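PDB 3RMH: yeast Cdc13 OB4 from Candida glabrata, which forms the OB-fold dimerization domain of the yeast telomere protein Cdc13, which as a whole probably binds DNA. Local coordinates for residues B[28-33]-B[115-120]; B[70-75]-B[79-84]; B[83-88]-B[126-131]. The protein carries 2 engineered substitutions. All coordinates share one frame; numbering follows the deposited sequence.

The three contacts work through a small OB domain from its barrel interior to its surface. Interactions 1 and 2 have centres about 15 Å apart and meet where strands 68-73 and 115-119 run side by side: Trp117 O lies 2.8 Å from Tyr71 N, a probable hydrogen bond. Interaction 3 shares Gly83 and Asp84 with interaction 2, its centre about 11 Å away, and Phe81 of the one packs on Leu127 of the other. Interactions 1 and 3 do not touch; their nearest atoms are about 6 Å apart. Along the chain, interaction 2 is nested within the loop closed by interaction 1, whose Trp117 also packs on Pro64 of the second subunit.

Interaction 1. Residues B[28-33]-B[115-120]; sequences KIYVLN and IRWSPI
Tyr30 and Trp117 meet as an offset edge-to-face aromatic pair, the six-membered ring of the indole presenting its edge to the phenol. The centroids are 5.4 Å apart and the planes are turned 72° against each other. The touching is done by the CZ3-CH2 edge of the indole: Trp117 CZ3 lies 3.5 Å from Tyr30 CD1, and Trp117 CH2 lies 3.6 Å from Tyr30 CE1. With CG set anti to the carbonyl carbon in both residues (chi1 -58° in Tyr30 and -71° in Trp117), each ring points into the space between the strands. In the order typical of a five-stranded OB barrel, these are the first and last strands, 28-42 and 115-119, each paired antiparallel with strand 99-108; the aromatic pair thus lies in the barrel interior, spanning two strands that are not neighbours but both flank strand 99-108. At the far end of the phenol, Tyr30 OH is hydrogen-bonded to Thr26 OG1. Ile29 projects from the reverse side of its strand and meets Ile120, the two aliphatic chains crossing at about a right angle. Ile120 CD1 is cradled there by both branches, 3.5 Å from Ile29 CG1 and 3.5 Å from Ile29 CG2, with Ile29 CD1 close by.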
ATOM      1  N   LYS B  28      14.832  14.561  -3.993  1.00 37.02           N
ATOM      2  CA  LYS B  28      14.077  15.607  -3.328  1.00 31.51           C
ATOM      3  C   LYS B  28      13.436  15.106  -2.040  1.00 27.20           C
ATOM      4  O   LYS B  28      13.137  13.920  -1.891  1.00 29.69           O
ATOM      5  CB  LYS B  28      12.990  16.172  -4.256  1.00 33.51           C
ATOM      6  CG  LYS B  28      13.508  17.057  -5.386  1.00 40.05           C
ATOM      7  CD  LYS B  28      12.390  17.418  -6.352  1.00 43.76           C
ATOM      8  CE  LYS B  28      12.864  18.398  -7.428  1.00 52.61           C
ATOM      9  NZ  LYS B  28      13.873  17.803  -8.356  1.00 60.45           N
ATOM     10  N   ILE B  29      13.240  16.035  -1.118  1.00 25.99           N
ATOM     11  CA  ILE B  29      12.524  15.772   0.112  1.00 24.37           C
ATOM     12  C   ILE B  29      11.287  16.634   0.032  1.00 24.42           C
ATOM     13  O   ILE B  29      11.381  17.839  -0.232  1.00 29.17           O
ATOM     14  CB  ILE B  29      13.368  16.170   1.331  1.00 26.63           C
ATOM     15  CG1 ILE B  29      14.570  15.231   1.443  1.00 25.73           C
ATOM     16  CG2 ILE B  29      12.533  16.106   2.613  1.00 28.96           C
ATOM     17  CD1 ILE B  29      15.697  15.802   2.300  1.00 35.27           C
ATOM     18  N   TYR B  30      10.133  16.007   0.230  1.00 25.66           N
ATOM     19  CA  TYR B  30       8.858  16.682   0.072  1.00 25.27           C
ATOM     20  C   TYR B  30       8.272  16.934   1.440  1.00 22.14           C
ATOM     21  O   TYR B  30       8.129  16.011   2.248  1.00 24.91           O
ATOM     22  CB  TYR B  30       7.910  15.810  -0.743  1.00 24.83           C
ATOM     23  CG  TYR B  30       8.487  15.470  -2.095  1.00 29.03           C
ATOM     24  CD1 TYR B  30       9.392  14.425  -2.239  1.00 28.27           C
ATOM     25  CD2 TYR B  30       8.146  16.207  -3.221  1.00 33.13           C
ATOM     26  CE1 TYR B  30       9.940  14.115  -3.473  1.00 27.12           C
ATOM     27  CE2 TYR B  30       8.686  15.893  -4.467  1.00 33.75           C
ATOM     28  CZ  TYR B  30       9.583  14.851  -4.577  1.00 36.94           C
ATOM     29  OH  TYR B  30      10.119  14.538  -5.805  1.00 35.68           O
ATOM     30  N   VAL B  31       7.933  18.188   1.698  1.00 21.91           N
ATOM     31  CA  VAL B  31       7.347  18.541   2.970  1.00 26.83           C
ATOM     32  C   VAL B  31       5.844  18.404   2.820  1.00 27.89           C
ATOM     33  O   VAL B  31       5.239  19.022   1.946  1.00 34.23           O
ATOM     34  CB  VAL B  31       7.726  19.970   3.370  1.00 34.14           C
ATOM     35  CG1 VAL B  31       7.109  20.325   4.727  1.00 31.49           C
ATOM     36  CG2 VAL B  31       9.248  20.123   3.399  1.00 28.27           C
ATOM     37  N   LEU B  32       5.238  17.590   3.675  1.00 25.75           N
ATOM     38  CA  LEU B  32       3.812  17.352   3.596  1.00 23.76           C
ATOM     39  C   LEU B  32       3.137  17.748   4.896  1.00 30.52           C
ATOM     40  O   LEU B  32       3.656  17.462   5.970  1.00 27.51           O
ATOM     41  CB  LEU B  32       3.550  15.865   3.377  1.00 23.71           C
ATOM     42  CG  LEU B  32       4.220  15.230   2.165  1.00 29.21           C
ATOM     43  CD1 LEU B  32       3.897  13.756   2.143  1.00 28.28           C
ATOM     44  CD2 LEU B  32       3.744  15.924   0.895  1.00 36.87           C
ATOM     45  N   ASN B  33       1.999  18.422   4.787  1.00 29.54           N
ATOM     46  CA  ASN B  33       1.097  18.601   5.920  1.00 21.74           C
ATOM     47  C   ASN B  33      -0.162  17.810   5.634  1.00 29.69           C
ATOM     48  O   ASN B  33      -0.995  18.226   4.825  1.00 30.14           O
ATOM     49  CB  ASN B  33       0.793  20.092   6.153  1.00 27.10           C
ATOM     50  CG  ASN B  33       1.995  20.842   6.676  1.00 43.63           C
ATOM     51  OD1 ASN B  33       2.333  20.746   7.859  1.00 48.45           O
ATOM     52  ND2 ASN B  33       2.666  21.579   5.795  1.00 55.21           N
ATOM     53  N   ILE B 115       9.182   1.352  -5.263  1.00 26.13           N
ATOM     54  CA  ILE B 115       9.557   2.585  -4.581  1.00 25.85           C
ATOM     55  C   ILE B 115       8.733   2.689  -3.301  1.00 22.24           C
ATOM     56  O   ILE B 115       7.521   2.498  -3.320  1.00 25.72           O
ATOM     57  CB  ILE B 115       9.340   3.819  -5.472  1.00 31.54           C
ATOM     58  CG1 ILE B 115      10.445   3.888  -6.525  1.00 35.66           C
ATOM     59  CG2 ILE B 115       9.341   5.109  -4.624  1.00 31.31           C
ATOM     60  CD1 ILE B 115      10.167   4.874  -7.639  1.00 43.25           C
ATOM     61  N   ARG B 116       9.392   2.960  -2.183  1.00 22.61           N
ATOM     62  CA  ARG B 116       8.652   3.192  -0.943  1.00 26.39           C
ATOM     63  C   ARG B 116       9.015   4.553  -0.379  1.00 24.93           C
ATOM     64  O   ARG B 116      10.183   4.928  -0.365  1.00 30.31           O
ATOM     65  CB  ARG B 116       8.942   2.098   0.089  1.00 28.76           C
ATOM     66  CG  ARG B 116       8.365   0.736  -0.278  1.00 32.39           C
ATOM     67  CD  ARG B 116       8.779  -0.330   0.721  1.00 41.48           C
ATOM     68  NE  ARG B 116       8.253  -1.651   0.370  1.00 47.96           N
ATOM     69  CZ  ARG B 116       8.780  -2.443  -0.561  1.00 46.56           C
ATOM     70  NH1 ARG B 116       9.841  -2.044  -1.249  1.00 40.25           N
ATOM     71  NH2 ARG B 116       8.240  -3.630  -0.816  1.00 46.97           N
ATOM     72  N   TRP B 117       8.006   5.283   0.078  1.00 19.95           N
ATOM     73  CA  TRP B 117       8.198   6.586   0.694  1.00 20.28           C
ATOM     74  C   TRP B 117       8.520   6.400   2.176  1.00 24.92           C
ATOM     75  O   TRP B 117       7.949   5.534   2.855  1.00 26.04           O
ATOM     76  CB  TRP B 117       6.934   7.442   0.499  1.00 20.81           C
ATOM     77  CG  TRP B 117       6.797   7.848  -0.938  1.00 28.04           C
ATOM     78  CD1 TRP B 117       6.184   7.142  -1.944  1.00 32.36           C
ATOM     79  CD2 TRP B 117       7.347   9.032  -1.550  1.00 29.86           C
ATOM     80  NE1 TRP B 117       6.303   7.830  -3.139  1.00 33.77           N
ATOM     81  CE2 TRP B 117       7.005   8.967  -2.929  1.00 34.08           C
ATOM     82  CE3 TRP B 117       8.074  10.113  -1.068  1.00 31.58           C
ATOM     83  CZ2 TRP B 117       7.374   9.990  -3.816  1.00 23.02           C
ATOM     84  CZ3 TRP B 117       8.448  11.108  -1.961  1.00 30.50           C
ATOM     85  CH2 TRP B 117       8.089  11.047  -3.314  1.00 24.74           C
ATOM     86  N   SER B 118       9.431   7.220   2.678  1.00 24.78           N
ATOM     87  CA  SER B 118       9.936   7.057   4.030  1.00 25.76           C
ATOM     88  C   SER B 118      10.094   8.449   4.619  1.00 19.26           C
ATOM     89  O   SER B 118      10.371   9.384   3.883  1.00 23.38           O
ATOM     90  CB  SER B 118      11.304   6.374   3.960  1.00 34.18           C
ATOM     91  OG  SER B 118      11.646   5.775   5.192  1.00 43.57           O
ATOM     92  N   PRO B 119       9.914   8.592   5.939  1.00 20.29           N
ATOM     93  CA  PRO B 119      10.045   9.910   6.558  1.00 24.82           C
ATOM     94  C   PRO B 119      11.433  10.181   7.133  1.00 28.35           C
ATOM     95  O   PRO B 119      12.168   9.254   7.472  1.00 29.10           O
ATOM     96  CB  PRO B 119       9.013   9.855   7.688  1.00 22.60           C
ATOM     97  CG  PRO B 119       9.048   8.419   8.131  1.00 27.43           C
ATOM     98  CD  PRO B 119       9.364   7.594   6.875  1.00 21.25           C
ATOM     99  N   ILE B 120      11.773  11.457   7.273  1.00 28.03           N
ATOM    100  CA  ILE B 120      13.086  11.849   7.763  1.00 28.79           C
ATOM    101  C   ILE B 120      13.014  12.456   9.152  1.00 30.11           C
ATOM    102  O   ILE B 120      12.234  13.367   9.373  1.00 30.99           O
ATOM    103  CB  ILE B 120      13.699  12.911   6.840  1.00 33.81           C
ATOM    104  CG1 ILE B 120      13.875  12.336   5.437  1.00 37.43           C
ATOM    105  CG2 ILE B 120      15.024  13.414   7.413  1.00 43.23           C
ATOM    106  CD1 ILE B 120      13.977  13.388   4.363  1.00 48.12           C
TER

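Interaction 2. Residues B[70-75]-B[79-84]; sequences VYITGK and QNFLGD
Ile72 reaches from the end of strand 68-73 to the ring of Phe81 on the helix that follows, and the two side chains cross at about a right angle. A single methyl makes the approach: Ile72 CD1 lies 3.5 Å from Phe81 CD2, and it is also within packing distance of Phe81 CG and CE2. It comes in obliquely over these three ring atoms. Phe81 places CG anti to its own backbone N (chi1 172°), which swings the ring off the helix toward Ile47 of strand 46-52, with Ile124 and Leu127 of helix 124-134 also packing on it. A helix inserted between the third and fourth strands is the classic OB arrangement, and helix 75-82 with Phe81 occupies that place here.

At the helix start the contact is polar. Gln79 N donates to Lys75 O over 2.9 Å with an N-H...O angle of 159°, the i to i+4 bond of the first helical turn, directly after Gly74, the N-cap residue. With CG beside its backbone N (chi1 -71°), Gln79 brings CG to 3.2 Å from Lys75 O, alongside the same carbonyl. The polar bond thus closes the first turn of the helix, while across the contact the helix is held to the strand by Ile72 on Phe81, a buried apolar contact that depends on shape and sets no polar direction.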
ATOM      1  N   VAL B  70       3.712   5.571   4.016  1.00 17.15           N
ATOM      2  CA  VAL B  70       5.004   5.986   4.551  1.00 21.54           C
ATOM      3  C   VAL B  70       5.545   4.887   5.456  1.00 20.36           C
ATOM      4  O   VAL B  70       4.892   4.495   6.412  1.00 27.70           O
ATOM      5  CB  VAL B  70       4.846   7.265   5.388  1.00 21.51           C
ATOM      6  CG1 VAL B  70       6.168   7.658   6.039  1.00 23.77           C
ATOM      7  CG2 VAL B  70       4.311   8.397   4.521  1.00 26.87           C
ATOM      8  N   TYR B  71       6.750   4.419   5.165  1.00 17.11           N
ATOM      9  CA  TYR B  71       7.326   3.274   5.862  1.00 18.33           C
ATOM     10  C   TYR B  71       8.468   3.668   6.754  1.00 22.19           C
ATOM     11  O   TYR B  71       9.356   4.404   6.343  1.00 24.78           O
ATOM     12  CB  TYR B  71       7.916   2.284   4.838  1.00 20.88           C
ATOM     13  CG  TYR B  71       6.912   1.583   3.969  1.00 22.66           C
ATOM     14  CD1 TYR B  71       6.587   0.256   4.197  1.00 27.40           C
ATOM     15  CD2 TYR B  71       6.332   2.225   2.890  1.00 24.24           C
ATOM     16  CE1 TYR B  71       5.672  -0.407   3.391  1.00 31.92           C
ATOM     17  CE2 TYR B  71       5.421   1.566   2.063  1.00 27.79           C
ATOM     18  CZ  TYR B  71       5.099   0.257   2.323  1.00 33.49           C
ATOM     19  OH  TYR B  71       4.196  -0.386   1.515  1.00 37.95           O
ATOM     20  N   ILE B  72       8.458   3.143   7.970  1.00 17.11           N
ATOM     21  CA  ILE B  72       9.597   3.250   8.864  1.00 20.37           C
ATOM     22  C   ILE B  72      10.060   1.810   9.037  1.00 29.01           C
ATOM     23  O   ILE B  72       9.396   1.022   9.700  1.00 29.01           O
ATOM     24  CB  ILE B  72       9.186   3.817  10.211  1.00 24.50           C
ATOM     25  CG1 ILE B  72       8.639   5.238  10.025  1.00 23.94           C
ATOM     26  CG2 ILE B  72      10.372   3.840  11.164  1.00 29.97           C
ATOM     27  CD1 ILE B  72       8.067   5.853  11.302  1.00 25.87           C
ATOM     28  N   THR B  73      11.195   1.467   8.439  1.00 23.23           N
ATOM     29  CA  THR B  73      11.526   0.054   8.256  1.00 32.98           C
ATOM     30  C   THR B  73      12.880  -0.327   8.838  1.00 34.09           C
ATOM     31  O   THR B  73      13.869   0.366   8.611  1.00 33.29           O
ATOM     32  CB  THR B  73      11.499  -0.286   6.770  1.00 38.66           C
ATOM     33  OG1 THR B  73      10.256   0.165   6.217  1.00 37.47           O
ATOM     34  CG2 THR B  73      11.651  -1.787   6.558  1.00 44.63           C
ATOM     35  N   GLY B  74      12.912  -1.427   9.591  1.00 38.96           N
ATOM     36  CA  GLY B  74      14.138  -1.928  10.197  1.00 44.77           C
ATOM     37  C   GLY B  74      14.229  -1.620  11.682  1.00 48.89           C
ATOM     38  O   GLY B  74      13.695  -0.617  12.136  1.00 39.42           O
ATOM     39  N   LYS B  75      14.915  -2.475  12.437  1.00 47.05           N
ATOM     40  CA  LYS B  75      15.033  -2.295  13.884  1.00 51.22           C
ATOM     41  C   LYS B  75      15.559  -0.907  14.237  1.00 46.62           C
ATOM     42  O   LYS B  75      15.066  -0.262  15.164  1.00 50.18           O
ATOM     43  CB  LYS B  75      15.962  -3.356  14.492  1.00 65.53           C
ATOM     44  CG  LYS B  75      17.447  -3.141  14.183  1.00 75.59           C
ATOM     45  CD  LYS B  75      18.354  -3.886  15.161  1.00 84.69           C
ATOM     46  CE  LYS B  75      18.174  -5.393  15.049  1.00 86.95           C
ATOM     47  NZ  LYS B  75      18.530  -6.090  16.317  1.00 87.31           N
ATOM     48  N   GLN B  79      13.518   1.990  16.223  1.00 37.85           N
ATOM     49  CA  GLN B  79      14.012   2.459  17.510  1.00 39.53           C
ATOM     50  C   GLN B  79      14.280   3.959  17.499  1.00 35.16           C
ATOM     51  O   GLN B  79      14.002   4.649  18.476  1.00 40.51           O
ATOM     52  CB  GLN B  79      15.252   1.677  17.952  1.00 51.36           C
ATOM     53  CG  GLN B  79      14.936   0.247  18.368  1.00 65.35           C
ATOM     54  CD  GLN B  79      13.868   0.183  19.451  1.00 67.81           C
ATOM     55  OE1 GLN B  79      14.019   0.765  20.526  1.00 63.44           O
ATOM     56  NE2 GLN B  79      12.774  -0.521  19.164  1.00 62.64           N
ATOM     57  N   ASN B  80      14.812   4.476  16.398  1.00 36.55           N
ATOM     58  CA  ASN B  80      15.005   5.922  16.300  1.00 31.94           C
ATOM     59  C   ASN B  80      13.661   6.635  16.377  1.00 25.47           C
ATOM     60  O   ASN B  80      13.532   7.683  17.019  1.00 31.95           O
ATOM     61  CB  ASN B  80      15.734   6.302  15.006  1.00 41.40           C
ATOM     62  CG  ASN B  80      17.156   5.760  14.951  1.00 49.98           C
ATOM     63  OD1 ASN B  80      17.755   5.458  15.979  1.00 44.96           O
ATOM     64  ND2 ASN B  80      17.699   5.639  13.740  1.00 45.81           N
ATOM     65  N   PHE B  81      12.652   6.072  15.726  1.00 29.59           N
ATOM     66  CA  PHE B  81      11.314   6.652  15.785  1.00 26.81           C
ATOM     67  C   PHE B  81      10.740   6.654  17.206  1.00 36.28           C
ATOM     68  O   PHE B  81      10.136   7.637  17.635  1.00 29.95           O
ATOM     69  CB  PHE B  81      10.348   5.937  14.835  1.00 24.76           C
ATOM     70  CG  PHE B  81       8.906   6.378  14.998  1.00 25.09           C
ATOM     71  CD1 PHE B  81       8.032   5.678  15.816  1.00 27.62           C
ATOM     72  CD2 PHE B  81       8.435   7.504  14.343  1.00 23.41           C
ATOM     73  CE1 PHE B  81       6.714   6.090  15.974  1.00 27.64           C
ATOM     74  CE2 PHE B  81       7.118   7.917  14.487  1.00 23.78           C
ATOM     75  CZ  PHE B  81       6.252   7.208  15.301  1.00 23.43           C
ATOM     76  N   LEU B  82      10.931   5.562  17.939  1.00 33.06           N
ATOM     77  CA  LEU B  82      10.333   5.432  19.272  1.00 27.57           C
ATOM     78  C   LEU B  82      11.089   6.177  20.367  1.00 35.87           C
ATOM     79  O   LEU B  82      10.481   6.742  21.279  1.00 41.79           O
ATOM     80  CB  LEU B  82      10.234   3.959  19.673  1.00 35.00           C
ATOM     81  CG  LEU B  82       9.421   3.008  18.795  1.00 39.32           C
ATOM     82  CD1 LEU B  82       9.788   1.564  19.120  1.00 43.13           C
ATOM     83  CD2 LEU B  82       7.913   3.245  18.940  1.00 34.85           C
ATOM     84  N   GLY B  83      12.414   6.159  20.303  1.00 40.67           N
ATOM     85  CA  GLY B  83      13.196   6.638  21.429  1.00 41.67           C
ATOM     86  C   GLY B  83      12.917   5.768  22.645  1.00 52.11           C
ATOM     87  O   GLY B  83      12.988   4.540  22.559  1.00 52.68           O
ATOM     88  N   ASP B  84      12.580   6.397  23.771  1.00 57.92           N
ATOM     89  CA  ASP B  84      12.334   5.685  25.027  1.00 71.19           C
ATOM     90  C   ASP B  84      10.872   5.285  25.188  1.00 71.16           C
ATOM     91  O   ASP B  84      10.317   5.365  26.283  1.00 80.45           O
ATOM     92  CB  ASP B  84      12.737   6.550  26.226  1.00 81.42           C
ATOM     93  CG  ASP B  84      14.237   6.619  26.425  1.00 96.19           C
ATOM     94  OD1 ASP B  84      14.907   5.573  26.291  1.00101.16           O
ATOM     95  OD2 ASP B  84      14.746   7.721  26.724  1.00102.94           O
TER

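Interaction 3. Residues B[83-88]-B[126-131]. Engineered in segment 83-88: Val86 (natural residue Ala).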
ATOM      1  N   GLY B  83      12.414   6.159  20.303  1.00 40.67           N
ATOM      2  CA  GLY B  83      13.196   6.638  21.429  1.00 41.67           C
ATOM      3  C   GLY B  83      12.917   5.768  22.645  1.00 52.11           C
ATOM      4  O   GLY B  83      12.988   4.540  22.559  1.00 52.68           O
ATOM      5  N   ASP B  84      12.580   6.397  23.771  1.00 57.92           N
ATOM      6  CA  ASP B  84      12.334   5.685  25.027  1.00 71.19           C
ATOM      7  C   ASP B  84      10.872   5.285  25.188  1.00 71.16           C
ATOM      8  O   ASP B  84      10.317   5.365  26.283  1.00 80.45           O
ATOM      9  CB  ASP B  84      12.737   6.550  26.226  1.00 81.42           C
ATOM     10  CG  ASP B  84      14.237   6.619  26.425  1.00 96.19           C
ATOM     11  OD1 ASP B  84      14.907   5.573  26.291  1.00101.16           O
ATOM     12  OD2 ASP B  84      14.746   7.721  26.724  1.00102.94           O
ATOM     13  N   GLU B  85      10.249   4.859  24.098  1.00 60.43           N
ATOM     14  CA  GLU B  85       8.829   4.535  24.121  1.00 53.46           C
ATOM     15  C   GLU B  85       8.598   3.120  23.606  1.00 47.02           C
ATOM     16  O   GLU B  85       9.235   2.694  22.648  1.00 47.70           O
ATOM     17  CB  GLU B  85       8.053   5.542  23.268  1.00 52.81           C
ATOM     18  CG  GLU B  85       6.547   5.471  23.414  1.00 56.98           C
ATOM     19  CD  GLU B  85       6.052   6.134  24.686  1.00 56.14           C
ATOM     20  OE1 GLU B  85       6.735   7.048  25.196  1.00 58.78           O
ATOM     21  OE2 GLU B  85       4.977   5.739  25.171  1.00 54.59           O
ATOM     22  N   VAL B  86       7.688   2.393  24.242  1.00 47.37           N
ATOM     23  CA  VAL B  86       7.364   1.037  23.813  1.00 50.17           C
ATOM     24  C   VAL B  86       6.440   1.060  22.594  1.00 44.83           C
ATOM     25  O   VAL B  86       5.514   1.869  22.525  1.00 45.29           O
ATOM     26  CB  VAL B  86       6.699   0.238  24.952  1.00 59.20           C
ATOM     27  CG1 VAL B  86       5.470   0.973  25.468  1.00 65.01           C
ATOM     28  CG2 VAL B  86       6.337  -1.159  24.480  1.00 58.95           C
ATOM     29  N   LEU B  87       6.703   0.177  21.635  1.00 42.21           N
ATOM     30  CA  LEU B  87       5.920   0.121  20.405  1.00 40.54           C
ATOM     31  C   LEU B  87       4.565  -0.554  20.625  1.00 49.82           C
ATOM     32  O   LEU B  87       4.481  -1.783  20.669  1.00 51.98           O
ATOM     33  CB  LEU B  87       6.689  -0.613  19.301  1.00 43.33           C
ATOM     34  CG  LEU B  87       5.961  -0.741  17.957  1.00 45.54           C
ATOM     35  CD1 LEU B  87       5.552   0.626  17.404  1.00 41.36           C
ATOM     36  CD2 LEU B  87       6.809  -1.491  16.933  1.00 47.78           C
ATOM     37  N   THR B  88       3.515   0.253  20.769  1.00 45.34           N
ATOM     38  CA  THR B  88       2.141  -0.252  20.815  1.00 45.34           C
ATOM     39  C   THR B  88       1.253   0.601  19.923  1.00 43.01           C
ATOM     40  O   THR B  88       1.590   1.744  19.624  1.00 43.06           O
ATOM     41  CB  THR B  88       1.558  -0.214  22.230  1.00 52.59           C
ATOM     42  OG1 THR B  88       1.588   1.131  22.723  1.00 60.66           O
ATOM     43  CG2 THR B  88       2.353  -1.114  23.159  1.00 59.53           C
ATOM     44  N   GLU B 126       8.358  13.964  18.584  1.00 30.18           N
ATOM     45  CA  GLU B 126       8.156  15.132  17.740  1.00 25.54           C
ATOM     46  C   GLU B 126       6.712  15.252  17.222  1.00 26.82           C
ATOM     47  O   GLU B 126       6.182  16.349  17.137  1.00 23.56           O
ATOM     48  CB  GLU B 126       9.145  15.135  16.579  1.00 36.20           C
ATOM     49  CG  GLU B 126       9.405  16.521  16.038  1.00 47.67           C
ATOM     50  CD  GLU B 126       8.323  16.958  15.085  1.00 48.72           C
ATOM     51  OE1 GLU B 126       7.709  16.064  14.460  1.00 46.48           O
ATOM     52  OE2 GLU B 126       8.093  18.182  14.955  1.00 50.44           O
ATOM     53  N   LEU B 127       6.086  14.132  16.847  1.00 26.87           N
ATOM     54  CA  LEU B 127       4.695  14.167  16.393  1.00 23.56           C
ATOM     55  C   LEU B 127       3.793  14.587  17.540  1.00 25.22           C
ATOM     56  O   LEU B 127       2.802  15.298  17.343  1.00 26.17           O
ATOM     57  CB  LEU B 127       4.249  12.798  15.853  1.00 29.63           C
ATOM     58  CG  LEU B 127       4.865  12.358  14.519  1.00 27.68           C
ATOM     59  CD1 LEU B 127       4.508  10.909  14.181  1.00 28.11           C
ATOM     60  CD2 LEU B 127       4.453  13.295  13.392  1.00 29.40           C
ATOM     61  N   ARG B 128       4.126  14.132  18.743  1.00 22.69           N
ATOM     62  CA  ARG B 128       3.356  14.514  19.929  1.00 25.72           C
ATOM     63  C   ARG B 128       3.467  16.014  20.182  1.00 31.18           C
ATOM     64  O   ARG B 128       2.499  16.655  20.592  1.00 26.28           O
ATOM     65  CB  ARG B 128       3.846  13.752  21.163  1.00 31.65           C
ATOM     66  CG  ARG B 128       3.309  12.342  21.287  1.00 39.20           C
ATOM     67  CD  ARG B 128       4.006  11.588  22.405  1.00 39.95           C
ATOM     68  NE  ARG B 128       3.499  10.228  22.533  1.00 38.59           N
ATOM     69  CZ  ARG B 128       4.122   9.260  23.194  1.00 45.71           C
ATOM     70  NH1 ARG B 128       5.276   9.510  23.800  1.00 50.61           N
ATOM     71  NH2 ARG B 128       3.591   8.046  23.248  1.00 45.14           N
ATOM     72  N   LEU B 129       4.658  16.560  19.939  1.00 28.54           N
ATOM     73  CA  LEU B 129       4.887  17.991  20.105  1.00 31.53           C
ATOM     74  C   LEU B 129       4.080  18.773  19.083  1.00 27.80           C
ATOM     75  O   LEU B 129       3.479  19.788  19.419  1.00 25.56           O
ATOM     76  CB  LEU B 129       6.379  18.325  19.997  1.00 31.76           C
ATOM     77  CG  LEU B 129       6.809  19.744  20.375  1.00 29.70           C
ATOM     78  CD1 LEU B 129       6.305  20.098  21.776  1.00 32.54           C
ATOM     79  CD2 LEU B 129       8.320  19.882  20.289  1.00 35.95           C
ATOM     80  N   GLN B 130       4.043  18.291  17.835  1.00 26.99           N
ATOM     81  CA  GLN B 130       3.222  18.949  16.819  1.00 23.44           C
ATOM     82  C   GLN B 130       1.769  19.027  17.258  1.00 25.01           C
ATOM     83  O   GLN B 130       1.116  20.054  17.089  1.00 32.65           O
ATOM     84  CB  GLN B 130       3.305  18.237  15.468  1.00 25.81           C
ATOM     85  CG  GLN B 130       4.617  18.399  14.727  1.00 27.18           C
ATOM     86  CD  GLN B 130       4.519  17.833  13.323  1.00 30.54           C
ATOM     87  OE1 GLN B 130       3.488  17.947  12.676  1.00 29.28           O
ATOM     88  NE2 GLN B 130       5.584  17.214  12.855  1.00 32.07           N
ATOM     89  N   ARG B 131       1.261  17.941  17.827  1.00 28.18           N
ATOM     90  CA  ARG B 131      -0.131  17.929  18.318  1.00 28.76           C
ATOM     91  C   ARG B 131      -0.376  18.976  19.393  1.00 25.60           C
ATOM     92  O   ARG B 131      -1.437  19.619  19.431  1.00 31.25           O
ATOM     93  CB  ARG B 131      -0.481  16.543  18.853  1.00 27.83           C
ATOM     94  CG  ARG B 131      -1.803  16.426  19.597  1.00 32.88           C
ATOM     95  CD  ARG B 131      -2.101  14.946  19.827  1.00 34.03           C
ATOM     96  NE  ARG B 131      -3.297  14.725  20.654  1.00 35.61           N
ATOM     97  CZ  ARG B 131      -3.310  14.725  21.981  1.00 45.03           C
ATOM     98  NH1 ARG B 131      -2.196  14.965  22.673  1.00 34.96           N
ATOM     99  NH2 ARG B 131      -4.455  14.512  22.622  1.00 58.43           N
TER
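Glu85 and Arg128 form a salt bridge between the loop after helix 75-82 and the C-terminal helix 124-134, and the glutamate can be followed outward atom by atom. From CB, which points toward the helix, the chain continues with CG anti to the backbone N and then bends at the second torsion (chi2 78°), turning the carboxylate across the end of the arginine. Glu85 CG already comes to 3.9 Å from Arg128 NH2. Beyond it, Glu85 CD faces the edge of the guanidinium, lying 3.4 Å from Arg128 NH2 and somewhat farther from NH1. At the tip the oxygens divide the two nitrogens between them. Arg128 NH1 donates to Glu85 OE1 over 3.2 Å, nearly straight at 174°; the bond from Arg128 NH2 to Glu85 OE2 is about as straight but, at 3.3 Å, weak.

The paired donors of an arginine thus meet both oxygens, but not in the familiar coplanar manner: the carboxylate and guanidinium planes stand 88° apart. Glu85 OE1 lies in the guanidinium plane, yet is itself approached from above the carboxylate plane. In this OB domain the bridge lies at the surface, linking the loop that leads toward strand 99-108 with the helix that follows the last barrel strand; Ile91 packs against both partners. Arg128 spans the gap with a chain extended from CG to NE. One turn apart on the same helix, Gln130 NE2 donates to the syn lone pair of Glu126 OE1 at 2.9 Å, while Gln130 OE1 accepts from the backbone N of Arg101.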